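Soluble KIT ligand (Mus musculus, PDB 2O27) is the growth-factor part of a longer ligand that, as a non-covalent homodimer, binds two KIT receptor kinases and activates them, regulating haematopoiesis, germ cells, mast cells and pigmentation. Local coordinates at residues Q49-L54 / I80-V85. Numbering follows the deposited sequence.
Sequences QLSLSL and IVDDLV
With OG trans to its own backbone N (chi1 180°), Ser51 places its hydroxyl beside the carboxylate of Asp82 while its CB rests against Val81; Val81 takes the same setting (chi1 180°), which sends CG1 to Ser51 and leaves CG2 for Leu54. The two methyls of Val81 thus divide the work. Val81 CG1 packs on Ser51 CB at 3.8 Å, and Val81 CG2 meets Leu54 CD1 at 3.7 Å, the leucine side chain lying obliquely across the valine. One turn further along, Val85 CG2 reaches Ser51 CB at 4.1 Å, so one serine CB touches two valines a turn apart on the facing helix. This slight side chain suits a place where the backbones draw close, Ser51 CA and Val81 CA being 6.1 Å apart.

At the more open edge the contact becomes polar but indirect. Ser51 OG and Asp82 OD1 stand 3.8 Å apart, and two waters bridge them. One lies 3.1 Å from Ser51 OG and donates to Asp82 OD1; the other also donates to OD1, but its bond to the hydroxyl is weak. A single carboxylate oxygen therefore gathers both waters.

The pairing joins helices 43-58 and 70-91 of the four-helix cytokine bundle; the axes of 49-54 and 80-85 run roughly antiparallel (150°), coming within 9.6 Å. Val47 extends the apolar seam on Val81 and Val85. Leu50 and Leu84 reach helix 110-124 through Ser120 and Ile121, and Leu28 of strand 26-30 touches Leu50 and Ser53.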
loop_
_atom_site.group_PDB
_atom_site.type_symbol
_atom_site.label_atom_id
_atom_site.label_comp_id
_atom_site.label_asym_id
_atom_site.label_seq_id
_atom_site.Cartn_x
_atom_site.Cartn_y
_atom_site.Cartn_z
ATOM N N GLN A 49 9.695 18.324 4.711
ATOM C CA GLN A 49 9.710 17.195 3.771
ATOM C C GLN A 49 8.721 16.086 4.176
ATOM O O GLN A 49 8.081 15.475 3.335
ATOM C CB GLN A 49 11.125 16.607 3.664
ATOM C CG GLN A 49 12.153 17.507 2.996
ATOM C CD GLN A 49 11.639 18.149 1.703
ATOM O OE1 GLN A 49 10.980 17.506 0.886
ATOM N NE2 GLN A 49 11.947 19.425 1.518
ATOM N N LEU A 50 8.603 15.820 5.468
ATOM C CA LEU A 50 7.691 14.788 5.905
ATOM C C LEU A 50 6.277 15.237 5.576
ATOM O O LEU A 50 5.471 14.443 5.107
ATOM C CB LEU A 50 7.846 14.532 7.405
ATOM C CG LEU A 50 9.150 13.798 7.719
ATOM C CD1 LEU A 50 9.444 13.822 9.245
ATOM C CD2 LEU A 50 9.049 12.352 7.179
ATOM N N SER A 51 6.004 16.517 5.809
ATOM C CA SER A 51 4.700 17.103 5.541
ATOM C C SER A 51 4.336 16.873 4.065
ATOM O O SER A 51 3.241 16.416 3.770
ATOM C CB SER A 51 4.739 18.594 5.862
ATOM O OG SER A 51 3.495 19.219 5.611
ATOM N N LEU A 52 5.252 17.192 3.150
ATOM C CA LEU A 52 5.011 16.967 1.728
ATOM C C LEU A 52 4.733 15.476 1.451
ATOM O O LEU A 52 3.748 15.154 0.806
ATOM C CB LEU A 52 6.209 17.413 0.883
ATOM C CG LEU A 52 6.650 18.886 0.796
ATOM C CD1 LEU A 52 7.663 19.011 -0.360
ATOM C CD2 LEU A 52 5.459 19.814 0.560
ATOM N N SER A 53 5.596 14.575 1.943
ATOM C CA SER A 53 5.385 13.137 1.721
ATOM C C SER A 53 4.037 12.655 2.266
ATOM O O SER A 53 3.367 11.860 1.629
ATOM C CB SER A 53 6.507 12.299 2.348
ATOM O OG SER A 53 7.724 12.434 1.625
ATOM N N LEU A 54 3.645 13.132 3.442
ATOM C CA LEU A 54 2.383 12.714 4.018
ATOM C C LEU A 54 1.236 13.205 3.137
ATOM O O LEU A 54 0.300 12.466 2.876
ATOM C CB LEU A 54 2.254 13.220 5.468
ATOM C CG LEU A 54 3.193 12.485 6.462
ATOM C CD1 LEU A 54 3.196 13.204 7.845
ATOM C CD2 LEU A 54 2.732 11.037 6.638
ATOM N N ILE A 80 -0.283 16.662 12.968
ATOM C CA ILE A 80 0.747 16.762 14.010
ATOM C C ILE A 80 1.944 17.463 13.388
ATOM O O ILE A 80 2.564 18.329 13.992
ATOM C CB ILE A 80 1.230 15.374 14.500
ATOM C CG1 ILE A 80 0.074 14.585 15.120
ATOM C CG2 ILE A 80 2.390 15.543 15.487
ATOM C CD1 ILE A 80 -0.403 15.095 16.460
ATOM N N VAL A 81 2.263 17.079 12.163
ATOM C CA VAL A 81 3.384 17.669 11.457
ATOM C C VAL A 81 3.082 19.107 11.071
ATOM O O VAL A 81 3.985 19.938 11.050
ATOM C CB VAL A 81 3.734 16.832 10.228
ATOM C CG1 VAL A 81 4.904 17.444 9.466
ATOM C CG2 VAL A 81 4.100 15.443 10.686
ATOM N N ASP A 82 1.818 19.423 10.770
ATOM C CA ASP A 82 1.497 20.812 10.444
ATOM C C ASP A 82 1.826 21.650 11.665
ATOM O O ASP A 82 2.385 22.746 11.547
ATOM C CB ASP A 82 0.025 21.006 10.071
ATOM C CG ASP A 82 -0.313 20.464 8.685
ATOM O OD1 ASP A 82 0.598 20.274 7.862
ATOM O OD2 ASP A 82 -1.515 20.240 8.413
ATOM N N ASP A 83 1.478 21.155 12.848
ATOM C CA ASP A 83 1.812 21.908 14.051
ATOM C C ASP A 83 3.329 21.989 14.189
ATOM O O ASP A 83 3.853 23.023 14.584
ATOM C CB ASP A 83 1.214 21.271 15.302
ATOM C CG ASP A 83 -0.286 21.431 15.366
ATOM O OD1 ASP A 83 -0.817 22.409 14.800
ATOM O OD2 ASP A 83 -0.940 20.586 15.988
ATOM N N LEU A 84 4.037 20.914 13.849
ATOM C CA LEU A 84 5.494 20.938 13.946
ATOM C C LEU A 84 6.109 21.909 12.941
ATOM O O LEU A 84 7.092 22.585 13.261
ATOM C CB LEU A 84 6.095 19.540 13.759
ATOM C CG LEU A 84 5.758 18.537 14.868
ATOM C CD1 LEU A 84 6.461 17.203 14.600
ATOM C CD2 LEU A 84 6.205 19.098 16.211
ATOM N N VAL A 85 5.540 21.988 11.738
ATOM C CA VAL A 85 6.063 22.907 10.725
ATOM C C VAL A 85 5.846 24.346 11.189
ATOM O O VAL A 85 6.731 25.191 11.051
ATOM C CB VAL A 85 5.365 22.751 9.344
ATOM C CG1 VAL A 85 5.798 23.874 8.439
ATOM C CG2 VAL A 85 5.699 21.398 8.711
HETATM O O HOH W 1 1.668 17.539 7.442
HETATM O O HOH W 2 2.890 22.304 6.780
#